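Local structure of signal recognition particle 19 kDa protein (Pyrococcus furiosus, 3DLV) at residues A[27-32]-A[91-96]; A[3-8]-A[70-75]; A[21-26]-A[83-88]. The protein probably binds 7S RNA directly and mediates binding of the 54 kDa subunit of the signal recognition particle, in targeting nascent membrane proteins. One frame throughout, in Å; residues are numbered along the deposited sequence.

Contact 1 (A[27-32]-A[91-96]); sequences IAVESP and KIREFR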
ATOM      1  N   ILE A  27      -0.745  -8.411  -8.829  1.00 24.58           N
ATOM      2  CA  ILE A  27       0.287  -7.962  -7.895  1.00 21.99           C
ATOM      3  C   ILE A  27      -0.347  -7.253  -6.697  1.00 15.39           C
ATOM      4  O   ILE A  27       0.133  -7.357  -5.572  1.00 15.88           O
ATOM      5  CB  ILE A  27       1.300  -7.031  -8.598  1.00 25.72           C
ATOM      6  CG1 ILE A  27       2.016  -7.785  -9.725  1.00 15.84           C
ATOM      7  CG2 ILE A  27       2.304  -6.463  -7.604  1.00 21.36           C
ATOM      8  CD1 ILE A  27       2.792  -6.877 -10.646  1.00 33.05           C
ATOM      9  N   ALA A  28      -1.459  -6.569  -6.945  1.00 21.90           N
ATOM     10  CA  ALA A  28      -2.174  -5.830  -5.902  1.00 19.72           C
ATOM     11  C   ALA A  28      -2.635  -6.717  -4.740  1.00 16.76           C
ATOM     12  O   ALA A  28      -2.885  -7.912  -4.908  1.00 20.36           O
ATOM     13  CB  ALA A  28      -3.361  -5.084  -6.513  1.00 14.44           C
ATOM     14  N   VAL A  29      -2.757  -6.123  -3.558  1.00 19.87           N
ATOM     15  CA  VAL A  29      -3.226  -6.858  -2.386  1.00 17.27           C
ATOM     16  C   VAL A  29      -4.567  -6.315  -1.900  1.00 16.79           C
ATOM     17  O   VAL A  29      -4.899  -5.145  -2.123  1.00 16.33           O
ATOM     18  CB  VAL A  29      -2.206  -6.812  -1.223  1.00 23.29           C
ATOM     19  CG1 VAL A  29      -0.943  -7.600  -1.569  1.00 19.94           C
ATOM     20  CG2 VAL A  29      -1.866  -5.371  -0.871  1.00 17.08           C
ATOM     21  N   GLU A  30      -5.336  -7.172  -1.238  1.00 18.01           N
ATOM     22  CA  GLU A  30      -6.634  -6.770  -0.711  1.00 19.77           C
ATOM     23  C   GLU A  30      -6.512  -5.881   0.528  1.00 14.64           C
ATOM     24  O   GLU A  30      -5.827  -6.233   1.489  1.00 21.46           O
ATOM     25  CB  GLU A  30      -7.475  -8.004  -0.380  1.00 26.64           C
ATOM     26  CG  GLU A  30      -8.807  -7.662   0.265  1.00 33.12           C
ATOM     27  CD  GLU A  30      -9.659  -8.879   0.538  1.00 61.39           C
ATOM     28  OE1 GLU A  30      -9.207 -10.004   0.238  1.00 50.32           O
ATOM     29  OE2 GLU A  30     -10.782  -8.706   1.056  1.00 59.53           O
ATOM     30  N   SER A  31      -7.194  -4.740   0.495  1.00 23.49           N
ATOM     31  CA  SER A  31      -7.239  -3.792   1.616  1.00 22.76           C
ATOM     32  C   SER A  31      -5.881  -3.475   2.242  1.00 12.84           C
ATOM     33  O   SER A  31      -5.657  -3.778   3.413  1.00 17.57           O
ATOM     34  CB  SER A  31      -8.192  -4.288   2.716  1.00 22.93           C
ATOM     35  OG  SER A  31      -9.537  -4.310   2.272  1.00 43.66           O
ATOM     36  N   PRO A  32      -4.975  -2.848   1.475  1.00 19.55           N
ATOM     37  CA  PRO A  32      -3.677  -2.475   2.057  1.00 18.30           C
ATOM     38  C   PRO A  32      -3.869  -1.420   3.144  1.00 15.94           C
ATOM     39  O   PRO A  32      -4.498  -0.392   2.893  1.00 16.66           O
ATOM     40  CB  PRO A  32      -2.907  -1.861   0.876  1.00 23.55           C
ATOM     41  CG  PRO A  32      -3.765  -2.067  -0.350  1.00 23.63           C
ATOM     42  CD  PRO A  32      -5.156  -2.339   0.105  1.00 15.77           C
ATOM     43  N   LYS A  91       5.862  -6.904  -1.029  1.00 14.20           N
ATOM     44  CA  LYS A  91       6.318  -6.985   0.359  1.00  9.80           C
ATOM     45  C   LYS A  91       5.150  -7.230   1.334  1.00 12.91           C
ATOM     46  O   LYS A  91       5.263  -8.042   2.253  1.00 15.19           O
ATOM     47  CB  LYS A  91       7.125  -5.736   0.735  1.00 16.03           C
ATOM     48  CG  LYS A  91       7.959  -5.895   1.983  1.00 27.79           C
ATOM     49  CD  LYS A  91       8.846  -7.125   1.897  1.00 26.26           C
ATOM     50  CE  LYS A  91      10.026  -6.907   0.969  1.00 30.74           C
ATOM     51  NZ  LYS A  91      10.918  -8.102   0.915  1.00 47.77           N
ATOM     52  N   ILE A  92       4.025  -6.554   1.116  1.00 13.17           N
ATOM     53  CA  ILE A  92       2.848  -6.735   1.970  1.00 13.23           C
ATOM     54  C   ILE A  92       2.316  -8.164   1.882  1.00 13.04           C
ATOM     55  O   ILE A  92       2.008  -8.777   2.902  1.00 13.47           O
ATOM     56  CB  ILE A  92       1.729  -5.714   1.640  1.00 14.04           C
ATOM     57  CG1 ILE A  92       2.189  -4.303   2.014  1.00  8.07           C
ATOM     58  CG2 ILE A  92       0.447  -6.059   2.379  1.00 10.26           C
ATOM     59  CD1 ILE A  92       1.196  -3.202   1.698  1.00 12.73           C
ATOM     60  N   ARG A  93       2.233  -8.705   0.668  1.00 14.69           N
ATOM     61  CA  ARG A  93       1.795 -10.087   0.510  1.00 17.91           C
ATOM     62  C   ARG A  93       2.710 -11.013   1.308  1.00 22.60           C
ATOM     63  O   ARG A  93       2.253 -11.947   1.981  1.00 17.16           O
ATOM     64  CB  ARG A  93       1.790 -10.487  -0.965  1.00 18.20           C
ATOM     65  CG  ARG A  93       1.558 -11.978  -1.194  1.00 22.44           C
ATOM     66  CD  ARG A  93       1.342 -12.294  -2.674  1.00 25.79           C
ATOM     67  NE  ARG A  93       0.086 -11.746  -3.191  1.00 28.91           N
ATOM     68  CZ  ARG A  93      -0.009 -10.629  -3.907  1.00 31.53           C
ATOM     69  NH1 ARG A  93       1.079  -9.928  -4.199  1.00 21.89           N
ATOM     70  NH2 ARG A  93      -1.195 -10.216  -4.330  1.00 29.42           N
ATOM     71  N   GLU A  94       4.006 -10.734   1.245  1.00 15.58           N
ATOM     72  CA  GLU A  94       4.995 -11.548   1.949  1.00 23.72           C
ATOM     73  C   GLU A  94       4.817 -11.440   3.470  1.00 19.96           C
ATOM     74  O   GLU A  94       4.896 -12.440   4.186  1.00 24.46           O
ATOM     75  CB  GLU A  94       6.411 -11.136   1.524  1.00 20.36           C
ATOM     76  CG  GLU A  94       7.525 -11.905   2.219  1.00 33.49           C
ATOM     77  CD  GLU A  94       8.884 -11.254   2.026  1.00 47.64           C
ATOM     78  OE1 GLU A  94       9.072 -10.548   1.013  1.00 42.29           O
ATOM     79  OE2 GLU A  94       9.765 -11.444   2.892  1.00 50.77           O
ATOM     80  N   PHE A  95       4.576 -10.220   3.946  1.00 15.82           N
ATOM     81  CA  PHE A  95       4.284  -9.936   5.357  1.00 27.21           C
ATOM     82  C   PHE A  95       3.141 -10.791   5.886  1.00 23.24           C
ATOM     83  O   PHE A  95       3.249 -11.456   6.920  1.00 21.78           O
ATOM     84  CB  PHE A  95       3.823  -8.476   5.517  1.00 22.47           C
ATOM     85  CG  PHE A  95       4.935  -7.476   5.609  1.00 28.37           C
ATOM     86  CD1 PHE A  95       6.172  -7.831   6.112  1.00 44.05           C
ATOM     87  CD2 PHE A  95       4.718  -6.155   5.240  1.00 34.25           C
ATOM     88  CE1 PHE A  95       7.184  -6.895   6.215  1.00 51.46           C
ATOM     89  CE2 PHE A  95       5.722  -5.216   5.342  1.00 32.29           C
ATOM     90  CZ  PHE A  95       6.958  -5.585   5.829  1.00 30.86           C
ATOM     91  N   ARG A  96       2.022 -10.713   5.184  1.00 22.20           N
ATOM     92  CA  ARG A  96       0.793 -11.344   5.620  1.00 23.13           C
ATOM     93  C   ARG A  96       0.936 -12.860   5.659  1.00 24.07           C
ATOM     94  O   ARG A  96       0.448 -13.509   6.581  1.00 26.48           O
ATOM     95  CB  ARG A  96      -0.349 -10.940   4.693  1.00 17.51           C
ATOM     96  CG  ARG A  96      -0.787  -9.491   4.879  1.00 16.62           C
ATOM     97  CD  ARG A  96      -1.688  -9.053   3.747  1.00 15.53           C
ATOM     98  NE  ARG A  96      -2.272  -7.736   3.994  1.00 16.69           N
ATOM     99  CZ  ARG A  96      -3.280  -7.241   3.286  1.00 19.37           C
ATOM    100  NH1 ARG A  96      -3.804  -7.960   2.301  1.00 20.66           N
ATOM    101  NH2 ARG A  96      -3.771  -6.043   3.569  1.00 18.93           N
TER
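The flat guanidinium of Arg93 has Val29 CG1 over one face, 3.7 Å above its plane and displaced toward the rim, while the carbonyl oxygens of Ile27 and Ala28 meet its edge. Arg93 NH1 donates to Ile27 O at 3.1 Å, with the oxygen almost in the guanidinium plane and the nitrogen tilted 35° from the carbonyl plane. Arg93 NH2 adds weak bonds to both carbonyls, the one to Ala28 O at 2.9 Å being bent to 129°. A turn at chi3 of -68° folds the otherwise extended arginine back toward the loop. The guanidinium of Arg96 also works edge-on: NH1 and NH2 grip the single oxygen Glu30 O end-on, at 2.8 and 2.9 Å, and Arg96 NH1 lies on a lone pair of that carbonyl. Here two arginines three positions apart on helix 81-100 of the SRP19 fold reach two pairs of backbone carbonyls, those of Ile27 and Ala28 and those of Glu30 and Ser31, on the loop that leads into helix 34-43. Arg96 NH2 bonds weakly to Ser31 O and also forms a salt bridge with Glu36 of helix 34-43, which joins loop and both helices at one guanidinium. Between the two arginines the contact is apolar, for Val29 CG2 meets Ile92 CG2 at 4.0 Å, the two side chains crossing at about a right angle. Ile92 packs in turn on Ala40 of helix 34-43.

Contact 2 (A[3-8]-A[70-75]); sequences RFVVWP and FGMIVL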
ATOM      1  N   ARG A   3      10.535  11.570  -5.008  1.00 24.19           N
ATOM      2  CA  ARG A   3       9.537  11.755  -3.962  1.00 23.35           C
ATOM      3  C   ARG A   3       8.136  11.756  -4.555  1.00 19.70           C
ATOM      4  O   ARG A   3       7.872  12.425  -5.553  1.00 19.47           O
ATOM      5  CB  ARG A   3       9.790  13.049  -3.193  1.00 22.94           C
ATOM      6  CG  ARG A   3       8.716  13.381  -2.178  1.00 21.14           C
ATOM      7  CD  ARG A   3       9.052  14.647  -1.406  1.00 30.62           C
ATOM      8  NE  ARG A   3      10.259  14.489  -0.600  1.00 49.39           N
ATOM      9  CZ  ARG A   3      10.579  15.270   0.427  1.00 45.93           C
ATOM     10  NH1 ARG A   3       9.777  16.266   0.781  1.00 54.18           N
ATOM     11  NH2 ARG A   3      11.696  15.053   1.106  1.00 53.03           N
ATOM     12  N   PHE A   4       7.240  10.997  -3.933  1.00 18.84           N
ATOM     13  CA  PHE A   4       5.869  10.885  -4.403  1.00 11.70           C
ATOM     14  C   PHE A   4       4.971  10.449  -3.258  1.00 16.66           C
ATOM     15  O   PHE A   4       5.452  10.099  -2.178  1.00 10.97           O
ATOM     16  CB  PHE A   4       5.758   9.896  -5.575  1.00 20.32           C
ATOM     17  CG  PHE A   4       6.401   8.565  -5.312  1.00 22.02           C
ATOM     18  CD1 PHE A   4       7.657   8.276  -5.822  1.00 25.64           C
ATOM     19  CD2 PHE A   4       5.748   7.597  -4.559  1.00 18.51           C
ATOM     20  CE1 PHE A   4       8.251   7.049  -5.583  1.00 29.06           C
ATOM     21  CE2 PHE A   4       6.333   6.377  -4.311  1.00 18.17           C
ATOM     22  CZ  PHE A   4       7.586   6.097  -4.823  1.00 26.90           C
ATOM     23  N   VAL A   5       3.668  10.483  -3.489  1.00 21.36           N
ATOM     24  CA  VAL A   5       2.715  10.074  -2.465  1.00 16.94           C
ATOM     25  C   VAL A   5       2.190   8.681  -2.774  1.00 14.36           C
ATOM     26  O   VAL A   5       1.994   8.329  -3.936  1.00 19.10           O
ATOM     27  CB  VAL A   5       1.537  11.058  -2.363  1.00 21.55           C
ATOM     28  CG1 VAL A   5       0.507  10.559  -1.363  1.00 25.85           C
ATOM     29  CG2 VAL A   5       2.035  12.438  -1.961  1.00 23.82           C
ATOM     30  N   VAL A   6       1.990   7.888  -1.727  1.00 14.95           N
ATOM     31  CA  VAL A   6       1.332   6.602  -1.861  1.00 17.82           C
ATOM     32  C   VAL A   6      -0.034   6.646  -1.189  1.00 19.28           C
ATOM     33  O   VAL A   6      -0.171   7.033  -0.026  1.00 19.73           O
ATOM     34  CB  VAL A   6       2.165   5.438  -1.297  1.00 17.74           C
ATOM     35  CG1 VAL A   6       1.378   4.143  -1.423  1.00 18.00           C
ATOM     36  CG2 VAL A   6       3.501   5.338  -2.033  1.00 16.32           C
ATOM     37  N   TRP A   7      -1.036   6.262  -1.965  1.00 15.74           N
ATOM     38  CA  TRP A   7      -2.423   6.233  -1.551  1.00 25.54           C
ATOM     39  C   TRP A   7      -2.821   4.756  -1.587  1.00 19.64           C
ATOM     40  O   TRP A   7      -2.677   4.107  -2.617  1.00 18.57           O
ATOM     41  CB  TRP A   7      -3.221   7.066  -2.566  1.00 20.53           C
ATOM     42  CG  TRP A   7      -4.683   7.213  -2.313  1.00 23.25           C
ATOM     43  CD1 TRP A   7      -5.297   7.457  -1.116  1.00 35.56           C
ATOM     44  CD2 TRP A   7      -5.720   7.174  -3.296  1.00 22.60           C
ATOM     45  NE1 TRP A   7      -6.658   7.551  -1.295  1.00 25.39           N
ATOM     46  CE2 TRP A   7      -6.941   7.379  -2.623  1.00 30.70           C
ATOM     47  CE3 TRP A   7      -5.734   6.975  -4.679  1.00 25.14           C
ATOM     48  CZ2 TRP A   7      -8.168   7.388  -3.291  1.00 31.39           C
ATOM     49  CZ3 TRP A   7      -6.953   6.983  -5.340  1.00 27.57           C
ATOM     50  CH2 TRP A   7      -8.152   7.184  -4.644  1.00 15.09           C
ATOM     51  N   PRO A   8      -3.293   4.211  -0.456  1.00 18.08           N
ATOM     52  CA  PRO A   8      -3.574   2.774  -0.378  1.00 16.99           C
ATOM     53  C   PRO A   8      -4.426   2.238  -1.527  1.00 17.05           C
ATOM     54  O   PRO A   8      -4.207   1.103  -1.940  1.00 14.80           O
ATOM     55  CB  PRO A   8      -4.331   2.634   0.946  1.00 18.05           C
ATOM     56  CG  PRO A   8      -3.850   3.782   1.766  1.00 20.83           C
ATOM     57  CD  PRO A   8      -3.624   4.906   0.800  1.00 22.11           C
ATOM     58  N   PHE A  70      -9.091   7.829   5.738  1.00 20.35           N
ATOM     59  CA  PHE A  70      -8.206   8.518   4.812  1.00 21.61           C
ATOM     60  C   PHE A  70      -6.774   8.229   5.218  1.00 22.60           C
ATOM     61  O   PHE A  70      -6.443   8.289   6.392  1.00 17.96           O
ATOM     62  CB  PHE A  70      -8.481  10.021   4.840  1.00 29.54           C
ATOM     63  CG  PHE A  70      -7.502  10.832   4.043  1.00 33.44           C
ATOM     64  CD1 PHE A  70      -7.674  11.004   2.678  1.00 28.52           C
ATOM     65  CD2 PHE A  70      -6.410  11.428   4.659  1.00 30.74           C
ATOM     66  CE1 PHE A  70      -6.774  11.753   1.941  1.00 43.05           C
ATOM     67  CE2 PHE A  70      -5.508  12.180   3.928  1.00 36.85           C
ATOM     68  CZ  PHE A  70      -5.694  12.344   2.565  1.00 34.17           C
ATOM     69  N   GLY A  71      -5.924   7.903   4.253  1.00 16.39           N
ATOM     70  CA  GLY A  71      -4.534   7.602   4.557  1.00 17.02           C
ATOM     71  C   GLY A  71      -3.630   7.935   3.389  1.00 18.44           C
ATOM     72  O   GLY A  71      -3.985   7.681   2.238  1.00 22.01           O
ATOM     73  N   MET A  72      -2.477   8.527   3.685  1.00 19.22           N
ATOM     74  CA  MET A  72      -1.501   8.899   2.663  1.00 19.15           C
ATOM     75  C   MET A  72      -0.097   8.761   3.239  1.00 13.24           C
ATOM     76  O   MET A  72       0.133   9.059   4.412  1.00 14.91           O
ATOM     77  CB  MET A  72      -1.703  10.348   2.218  1.00 23.52           C
ATOM     78  CG  MET A  72      -3.149  10.791   2.084  1.00 37.39           C
ATOM     79  SD  MET A  72      -4.005  10.139   0.634  1.00 50.79           S
ATOM     80  CE  MET A  72      -2.674  10.134  -0.533  1.00  3.75           C
ATOM     81  N   ILE A  73       0.840   8.308   2.415  1.00 13.45           N
ATOM     82  CA  ILE A  73       2.238   8.205   2.822  1.00 11.71           C
ATOM     83  C   ILE A  73       3.103   8.937   1.801  1.00 18.22           C
ATOM     84  O   ILE A  73       3.039   8.639   0.610  1.00 19.28           O
ATOM     85  CB  ILE A  73       2.701   6.736   2.894  1.00 21.04           C
ATOM     86  CG1 ILE A  73       1.837   5.932   3.873  1.00 15.02           C
ATOM     87  CG2 ILE A  73       4.169   6.644   3.300  1.00 16.54           C
ATOM     88  CD1 ILE A  73       0.710   5.178   3.214  1.00 16.53           C
ATOM     89  N   VAL A  74       3.894   9.905   2.256  1.00 14.65           N
ATOM     90  CA  VAL A  74       4.868  10.546   1.380  1.00 14.32           C
ATOM     91  C   VAL A  74       6.199   9.815   1.534  1.00 12.43           C
ATOM     92  O   VAL A  74       6.725   9.690   2.638  1.00 17.36           O
ATOM     93  CB  VAL A  74       5.051  12.041   1.690  1.00 16.07           C
ATOM     94  CG1 VAL A  74       5.918  12.705   0.614  1.00 14.53           C
ATOM     95  CG2 VAL A  74       3.696  12.725   1.787  1.00 22.60           C
ATOM     96  N   LEU A  75       6.715   9.321   0.415  1.00 15.96           N
ATOM     97  CA  LEU A  75       7.912   8.492   0.399  1.00 16.71           C
ATOM     98  C   LEU A  75       8.968   9.067  -0.532  1.00 16.42           C
ATOM     99  O   LEU A  75       8.659   9.782  -1.486  1.00 14.93           O
ATOM    100  CB  LEU A  75       7.566   7.094  -0.119  1.00 19.23           C
ATOM    101  CG  LEU A  75       6.617   6.225   0.692  1.00 22.96           C
ATOM    102  CD1 LEU A  75       6.410   4.912  -0.017  1.00 14.04           C
ATOM    103  CD2 LEU A  75       7.194   6.007   2.078  1.00 30.15           C
TER
HETATM  104  O   HOH W   1      -7.071   7.151   1.393  1.00 35.03           O
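Four backbone hydrogen bonds join Phe4 to Leu75 and Val6 to Ile73, each pair bonded in both directions. The shortest, Val6 N to Ile73 O at 2.7 Å, is nearly straight, with an angle of 172° at the hydrogen. Between them Val5 and Val74 form a non-hydrogen-bonded pair, their CG2 methyls 4.1 Å apart, and Val5 CA lends a CA-H...O contact to Ile73 O.

The side chains sort to the two faces. With Val5 and Val74 lies Met72, whose chain, bent at chi2 (-74°) and chi3, brings its end back to the neighbouring strand. Met72 CE presses on Val5 CG1 at 3.3 Å, tighter than usual for carbon atoms, and its sulfur sits 3.5 Å from Trp7 CD1 in an oblique Met-aromatic contact. Trp7 and Met72 run side by side, pointing the same way. Gly71 O meets the indole edge in its plane, and one water accepts from Gly71 N and, weakly, from Trp7 NE1. Gly71 O also lies 3.1 Å from Pro8 CD.

On the other face Val6 CG2 meets Leu75 CD1 at 3.6 Å and also lies at the edge of the Phe4 ring, in its plane. Behind this apolar layer stand the helices: Val6 packs on Leu85 and Ile37, Leu75 on Ile88 and Ala41. Across the far edge of strand 69-76, Met72 and Val74 bond through their backbones to strand 47-55, making 69-76 the central strand of a three-stranded antiparallel sheet with helices 34-43 and 81-100 against one face, the alpha+beta fold of SRP19.

Contact 3 (A[21-26]-A[83-88]); sequences RIVPRS and KSLKLI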
ATOM      1  N   ARG A  21      -7.010   2.058  -8.608  1.00 13.67           N
ATOM      2  CA  ARG A  21      -5.931   1.081  -8.617  1.00 14.14           C
ATOM      3  C   ARG A  21      -4.986   1.340  -9.789  1.00 17.96           C
ATOM      4  O   ARG A  21      -5.432   1.511 -10.926  1.00 18.63           O
ATOM      5  CB  ARG A  21      -6.473  -0.358  -8.646  1.00  9.75           C
ATOM      6  CG  ARG A  21      -5.374  -1.417  -8.740  1.00 12.83           C
ATOM      7  CD  ARG A  21      -5.917  -2.824  -8.589  1.00 14.65           C
ATOM      8  NE  ARG A  21      -7.025  -3.088  -9.498  1.00 16.99           N
ATOM      9  CZ  ARG A  21      -6.892  -3.444 -10.768  1.00 20.01           C
ATOM     10  NH1 ARG A  21      -5.685  -3.586 -11.297  1.00 23.00           N
ATOM     11  NH2 ARG A  21      -7.970  -3.658 -11.512  1.00 29.45           N
ATOM     12  N   ILE A  22      -3.686   1.381  -9.492  1.00 13.88           N
ATOM     13  CA  ILE A  22      -2.634   1.560 -10.488  1.00 20.14           C
ATOM     14  C   ILE A  22      -1.906   0.241 -10.754  1.00 22.56           C
ATOM     15  O   ILE A  22      -1.538  -0.062 -11.887  1.00 34.82           O
ATOM     16  CB  ILE A  22      -1.576   2.563  -9.982  1.00 24.35           C
ATOM     17  CG1 ILE A  22      -2.154   3.973  -9.891  1.00 31.41           C
ATOM     18  CG2 ILE A  22      -0.338   2.538 -10.866  1.00 46.16           C
ATOM     19  CD1 ILE A  22      -1.142   4.998  -9.391  1.00 24.13           C
ATOM     20  N   VAL A  23      -1.699  -0.533  -9.693  1.00 16.86           N
ATOM     21  CA  VAL A  23      -0.905  -1.761  -9.744  1.00 20.27           C
ATOM     22  C   VAL A  23      -1.676  -2.892 -10.430  1.00 26.88           C
ATOM     23  O   VAL A  23      -2.878  -3.044 -10.218  1.00 19.42           O
ATOM     24  CB  VAL A  23      -0.491  -2.193  -8.320  1.00 22.94           C
ATOM     25  CG1 VAL A  23       0.250  -3.511  -8.340  1.00 19.51           C
ATOM     26  CG2 VAL A  23       0.361  -1.113  -7.669  1.00 31.35           C
ATOM     27  N   PRO A  24      -0.987  -3.683 -11.273  1.00 23.88           N
ATOM     28  CA  PRO A  24      -1.649  -4.797 -11.966  1.00 23.93           C
ATOM     29  C   PRO A  24      -2.425  -5.682 -10.997  1.00 18.67           C
ATOM     30  O   PRO A  24      -1.966  -5.909  -9.885  1.00 21.57           O
ATOM     31  CB  PRO A  24      -0.474  -5.578 -12.565  1.00 24.34           C
ATOM     32  CG  PRO A  24       0.574  -4.541 -12.794  1.00 27.13           C
ATOM     33  CD  PRO A  24       0.428  -3.550 -11.665  1.00 21.38           C
ATOM     34  N   ARG A  25      -3.576  -6.193 -11.425  1.00 16.51           N
ATOM     35  CA  ARG A  25      -4.469  -6.935 -10.538  1.00 17.23           C
ATOM     36  C   ARG A  25      -3.794  -8.070  -9.763  1.00 23.06           C
ATOM     37  O   ARG A  25      -4.065  -8.266  -8.579  1.00 25.90           O
ATOM     38  CB  ARG A  25      -5.672  -7.473 -11.323  1.00 35.55           C
ATOM     39  CG  ARG A  25      -5.306  -8.482 -12.401  1.00 50.83           C
ATOM     40  CD  ARG A  25      -6.536  -8.973 -13.148  1.00 78.27           C
ATOM     41  NE  ARG A  25      -7.116  -7.931 -13.989  1.00 56.28           N
ATOM     42  CZ  ARG A  25      -6.957  -7.856 -15.306  1.00 87.21           C
ATOM     43  NH1 ARG A  25      -6.236  -8.770 -15.945  1.00 67.19           N
ATOM     44  NH2 ARG A  25      -7.521  -6.869 -15.988  1.00 86.34           N
ATOM     45  N   SER A  26      -2.910  -8.807 -10.427  1.00 22.48           N
ATOM     46  CA  SER A  26      -2.308  -9.987  -9.824  1.00 27.17           C
ATOM     47  C   SER A  26      -1.247  -9.642  -8.782  1.00 32.28           C
ATOM     48  O   SER A  26      -0.893 -10.479  -7.954  1.00 30.44           O
ATOM     49  CB  SER A  26      -1.714 -10.893 -10.903  1.00 27.23           C
ATOM     50  OG  SER A  26      -0.722 -10.210 -11.652  1.00 30.59           O
ATOM     51  N   LYS A  83       7.135   1.144 -10.183  1.00 22.61           N
ATOM     52  CA  LYS A  83       7.963   0.051  -9.665  1.00 23.79           C
ATOM     53  C   LYS A  83       7.952  -0.003  -8.132  1.00 21.64           C
ATOM     54  O   LYS A  83       7.917  -1.083  -7.533  1.00 13.70           O
ATOM     55  CB  LYS A  83       9.407   0.182 -10.167  1.00 24.25           C
ATOM     56  CG  LYS A  83      10.341  -0.907  -9.652  1.00 21.77           C
ATOM     57  CD  LYS A  83      11.737  -0.785 -10.241  1.00 32.68           C
ATOM     58  CE  LYS A  83      11.727  -1.005 -11.751  1.00 47.65           C
ATOM     59  NZ  LYS A  83      13.062  -0.751 -12.380  1.00 40.55           N
ATOM     60  N   SER A  84       7.999   1.164  -7.497  1.00 14.99           N
ATOM     61  CA  SER A  84       7.936   1.227  -6.041  1.00 15.70           C
ATOM     62  C   SER A  84       6.640   0.609  -5.512  1.00  9.66           C
ATOM     63  O   SER A  84       6.654  -0.124  -4.524  1.00 14.08           O
ATOM     64  CB  SER A  84       8.074   2.677  -5.572  1.00 13.79           C
ATOM     65  OG  SER A  84       9.360   3.176  -5.907  1.00 17.81           O
ATOM     66  N   LEU A  85       5.525   0.929  -6.160  1.00 13.39           N
ATOM     67  CA  LEU A  85       4.216   0.410  -5.762  1.00 15.14           C
ATOM     68  C   LEU A  85       4.146  -1.102  -5.893  1.00 10.16           C
ATOM     69  O   LEU A  85       3.578  -1.780  -5.046  1.00 15.34           O
ATOM     70  CB  LEU A  85       3.104   1.027  -6.609  1.00 12.08           C
ATOM     71  CG  LEU A  85       2.780   2.497  -6.358  1.00 18.67           C
ATOM     72  CD1 LEU A  85       1.684   2.965  -7.308  1.00 29.09           C
ATOM     73  CD2 LEU A  85       2.370   2.689  -4.920  1.00 18.34           C
ATOM     74  N   LYS A  86       4.710  -1.622  -6.974  1.00 12.48           N
ATOM     75  CA  LYS A  86       4.760  -3.069  -7.176  1.00 16.03           C
ATOM     76  C   LYS A  86       5.572  -3.768  -6.099  1.00 16.23           C
ATOM     77  O   LYS A  86       5.163  -4.814  -5.603  1.00 15.18           O
ATOM     78  CB  LYS A  86       5.298  -3.415  -8.570  1.00 17.38           C
ATOM     79  CG  LYS A  86       4.395  -2.896  -9.687  1.00 30.36           C
ATOM     80  CD  LYS A  86       4.890  -3.275 -11.078  1.00 76.44           C
ATOM     81  CE  LYS A  86       3.996  -2.668 -12.159  1.00 20.71           C
ATOM     82  NZ  LYS A  86       4.421  -3.078 -13.524  1.00 64.14           N
ATOM     83  N   LEU A  87       6.716  -3.190  -5.732  1.00 10.81           N
ATOM     84  CA  LEU A  87       7.554  -3.762  -4.671  1.00 16.55           C
ATOM     85  C   LEU A  87       6.851  -3.716  -3.319  1.00  8.64           C
ATOM     86  O   LEU A  87       6.942  -4.657  -2.530  1.00 10.34           O
ATOM     87  CB  LEU A  87       8.887  -3.027  -4.574  1.00 13.09           C
ATOM     88  CG  LEU A  87       9.778  -3.101  -5.814  1.00 13.10           C
ATOM     89  CD1 LEU A  87      10.920  -2.090  -5.714  1.00 16.20           C
ATOM     90  CD2 LEU A  87      10.309  -4.516  -6.001  1.00 20.74           C
ATOM     91  N   ILE A  88       6.157  -2.611  -3.057  1.00 12.04           N
ATOM     92  CA  ILE A  88       5.409  -2.456  -1.820  1.00  9.81           C
ATOM     93  C   ILE A  88       4.307  -3.521  -1.716  1.00 11.35           C
ATOM     94  O   ILE A  88       4.179  -4.205  -0.699  1.00 11.06           O
ATOM     95  CB  ILE A  88       4.812  -1.028  -1.721  1.00 11.63           C
ATOM     96  CG1 ILE A  88       5.927  -0.011  -1.459  1.00 11.37           C
ATOM     97  CG2 ILE A  88       3.761  -0.960  -0.623  1.00 15.26           C
ATOM     98  CD1 ILE A  88       5.468   1.441  -1.447  1.00 10.79           C
TER
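Ile22 and Leu85 meet at about a right angle: both Ile22 CD1 and Ile22 CG2 lie 4.1 Å from Leu85 CD1, so that one leucine methyl faces two branches of the isoleucine. Val23 crosses the same leucine more obliquely and nearer its root, its CG2 touching Leu85 CB at 3.6 Å. That branch is placed by chi1 of 176°, which sets CG1 anti to the backbone N and brings CG2 beside that nitrogen, on the helix side. Lys86, fully extended beyond CG, passes the CD and CG corner of Pro24 at roughly a right angle, and its CE rests 3.7 Å from Pro24 CD; the aliphatic part of the lysine does the touching.

The loop is braced by its own polar bonds. Arg21 NH1 donates to Val23 O at 3.1 Å, the oxygen lying in the guanidinium plane, while Arg21 NE bonds to Leu15 O. Backbone bonds tie Ile22 and Val23 to Glu10, and Val23 also packs on Leu11. Leu85 also touches Val6 of strand 3-6. Through these apolar contacts the long connection between strand 3-6 and helix 34-43 lies along helix 81-100, as part of the SRP19 fold.

Contacts 1 and 3 hold the same two elements, the long loop before helix 34-43 and helix 81-100, and touch each other, yet their chemistry differs: in contact 1 arginines bind backbone carbonyls around a small apolar centre, whereas contact 3 joins its segments through carbon packing alone. Contact 2 is a strand pairing, built on backbone bonds, and lies on the opposite side of the chain's centre from contact 1. All three are partly buried, mixing interior residues with more exposed ones. The inner face of contact 2 merges with contact 3 where Val6 CG1 meets Leu85 CD2 at 3.9 Å, whereas contact 1 touches contact 2 through Pro32 and Pro8.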